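Probable endonuclease 4 (Thermotoga maritima, PDB 4HNO) probably repairs DNA as a metal-dependent endonuclease, cleaving the phosphodiester backbone at apurinic or apyrimidinic sites to leave a 3'-hydroxyl and a 5'-terminal sugar phosphate. Local coordinates at residues K45-E50 against R102-R107. Sequence-based numbering, arbitrary orientation.
Sequences KLPSDE and RKLGIR
The pyrrolidine ring of Pro47 meets Lys103 and Leu104 on two different sides. Lys103 CD lies above one ring face, 4.1 Å from Pro47 CG, whereas Leu104 CD2 comes up to the CB-CG edge, close to the mean ring plane, and touches Pro47 CG at 3.8 Å. The Lys103 chain runs past the ring in the opposite sense; with CG anti to the backbone N (chi1 -171°) and the chain fully extended beyond CG, it spans the face and delivers its ammonium beyond it. There Lys103 NZ donates to Pro47 O over 2.8 Å, within the carbonyl plane and at a C=O...N angle of 154°. A second bond, also a salt bridge, joins Lys103 NZ to Asp49 OD1 at 2.8 Å in the conformer described here; a second conformer of Asp49 was also modelled, so this bond may not be permanent. NZ approaches on the anti side of OD1, 18° out of the carboxylate plane. With Asp49 in this conformer, two acceptors orient the ammonium, tying the last turn of helix 84-104 to the start of helix 49-61, where Ser48 is the N-cap and its OG accepts from Ala51 N. Apolar neighbours complete the contact: Phe17, from a loop, touches both Pro47 and Leu104, and Phe55 of helix 49-61 packs on Leu104. The contact therefore joins two outer helices of the TIM barrel, whose chains continue into the adjacent parallel strands 69-72 and 108-115.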
loop_
_atom_site.group_PDB
_atom_site.type_symbol
_atom_site.label_atom_id
_atom_site.label_comp_id
_atom_site.label_asym_id
_atom_site.label_seq_id
_atom_site.Cartn_x
_atom_site.Cartn_y
_atom_site.Cartn_z
ATOM N N LYS A 45 -14.347 -1.993 15.648
ATOM C CA LYS A 45 -13.933 -1.493 16.947
ATOM C C LYS A 45 -12.606 -0.758 16.860
ATOM O O LYS A 45 -11.755 -1.002 15.989
ATOM C CB LYS A 45 -13.779 -2.641 17.937
ATOM C CG LYS A 45 -15.088 -3.310 18.294
ATOM C CD LYS A 45 -14.896 -4.380 19.356
ATOM C CE LYS A 45 -15.953 -5.464 19.233
ATOM N NZ LYS A 45 -15.977 -6.376 20.406
ATOM N N LEU A 46 -12.433 0.146 17.808
ATOM C CA LEU A 46 -11.134 0.723 18.076
ATOM C C LEU A 46 -10.288 -0.247 18.894
ATOM O O LEU A 46 -10.818 -1.005 19.701
ATOM C CB LEU A 46 -11.246 1.988 18.924
ATOM C CG LEU A 46 -11.938 3.162 18.270
ATOM C CD1 LEU A 46 -12.092 4.255 19.309
ATOM C CD2 LEU A 46 -11.132 3.686 17.117
ATOM N N PRO A 47 -8.965 -0.141 18.792
ATOM C CA PRO A 47 -8.136 -0.780 19.814
ATOM C C PRO A 47 -8.465 -0.178 21.172
ATOM O O PRO A 47 -8.751 1.012 21.267
ATOM C CB PRO A 47 -6.710 -0.413 19.398
ATOM C CG PRO A 47 -6.831 0.792 18.604
ATOM C CD PRO A 47 -8.168 0.680 17.872
ATOM N N SER A 48 -8.418 -0.989 22.216
ATOM C CA SER A 48 -8.580 -0.456 23.553
ATOM C C SER A 48 -7.426 0.487 23.873
ATOM O O SER A 48 -6.367 0.473 23.231
ATOM C CB SER A 48 -8.623 -1.570 24.586
ATOM O OG SER A 48 -7.346 -2.170 24.694
ATOM N N ASP A 49 -7.615 1.300 24.904
ATOM C CA ASP A 49 -6.533 2.138 25.375
ATOM C C ASP A 49 -5.301 1.306 25.687
ATOM O O ASP A 49 -4.184 1.678 25.334
ATOM C CB ASP A 49 -6.916 2.904 26.627
ATOM C CG ASP A 49 -8.061 3.837 26.418
ATOM O OD1 ASP A 49 -8.434 4.162 25.267
ATOM O OD2 ASP A 49 -8.599 4.289 27.446
ATOM N N GLU A 50 -5.489 0.201 26.387
ATOM C CA GLU A 50 -4.384 -0.666 26.758
ATOM C C GLU A 50 -3.685 -1.225 25.530
ATOM O O GLU A 50 -2.458 -1.265 25.475
ATOM C CB GLU A 50 -4.924 -1.802 27.635
ATOM C CG GLU A 50 -3.915 -2.842 28.059
ATOM C CD GLU A 50 -2.944 -2.333 29.095
ATOM O OE1 GLU A 50 -1.923 -3.017 29.339
ATOM O OE2 GLU A 50 -3.195 -1.248 29.662
ATOM N N ARG A 102 -5.128 6.808 14.025
ATOM C CA ARG A 102 -4.786 7.919 14.902
ATOM C C ARG A 102 -4.577 7.414 16.334
ATOM O O ARG A 102 -3.664 7.861 17.010
ATOM C CB ARG A 102 -5.894 8.985 14.799
ATOM C CG ARG A 102 -5.717 10.263 15.579
ATOM C CD ARG A 102 -4.772 11.320 14.987
ATOM N NE ARG A 102 -3.385 10.904 15.098
ATOM C CZ ARG A 102 -2.667 11.012 16.209
ATOM N NH1 ARG A 102 -1.408 10.590 16.196
ATOM N NH2 ARG A 102 -3.168 11.535 17.335
ATOM N N LYS A 103 -5.398 6.479 16.806
ATOM C CA LYS A 103 -5.258 5.963 18.163
ATOM C C LYS A 103 -3.965 5.160 18.336
ATOM O O LYS A 103 -3.327 5.233 19.385
ATOM C CB LYS A 103 -6.485 5.150 18.555
ATOM C CG LYS A 103 -6.478 4.791 20.027
ATOM C CD LYS A 103 -7.783 4.239 20.530
ATOM C CE LYS A 103 -7.676 3.939 22.027
ATOM N NZ LYS A 103 -8.941 3.458 22.604
ATOM N N LEU A 104 -3.599 4.388 17.313
ATOM C CA LEU A 104 -2.358 3.624 17.326
ATOM C C LEU A 104 -1.105 4.470 17.099
ATOM O O LEU A 104 -0.007 4.013 17.410
ATOM C CB LEU A 104 -2.400 2.526 16.260
ATOM C CG LEU A 104 -3.417 1.417 16.479
ATOM C CD1 LEU A 104 -3.439 0.487 15.273
ATOM C CD2 LEU A 104 -3.150 0.633 17.761
ATOM N N GLY A 105 -1.272 5.654 16.521
ATOM C CA GLY A 105 -0.167 6.477 16.094
ATOM C C GLY A 105 0.272 6.243 14.641
ATOM O O GLY A 105 1.216 6.866 14.183
ATOM N N ILE A 106 -0.401 5.357 13.936
ATOM C CA ILE A 106 -0.062 5.078 12.545
ATOM C C ILE A 106 -0.406 6.303 11.696
ATOM O O ILE A 106 -1.479 6.899 11.818
ATOM C CB ILE A 106 -0.808 3.811 12.066
ATOM C CG1 ILE A 106 -0.318 2.561 12.796
ATOM C CG2 ILE A 106 -0.724 3.647 10.567
ATOM C CD1 ILE A 106 1.010 2.060 12.343
ATOM N N ARG A 107 0.522 6.630 10.812
ATOM C CA ARG A 107 0.489 7.868 10.073
ATOM C C ARG A 107 -0.166 7.767 8.687
ATOM O O ARG A 107 -0.486 8.780 8.083
ATOM C CB ARG A 107 1.925 8.368 9.933
ATOM C CG ARG A 107 2.535 8.727 11.266
ATOM C CD ARG A 107 3.966 9.192 11.134
ATOM N NE ARG A 107 4.493 9.495 12.466
ATOM C CZ ARG A 107 5.751 9.817 12.716
ATOM N NH1 ARG A 107 6.632 9.874 11.730
ATOM N NH2 ARG A 107 6.139 10.061 13.957
#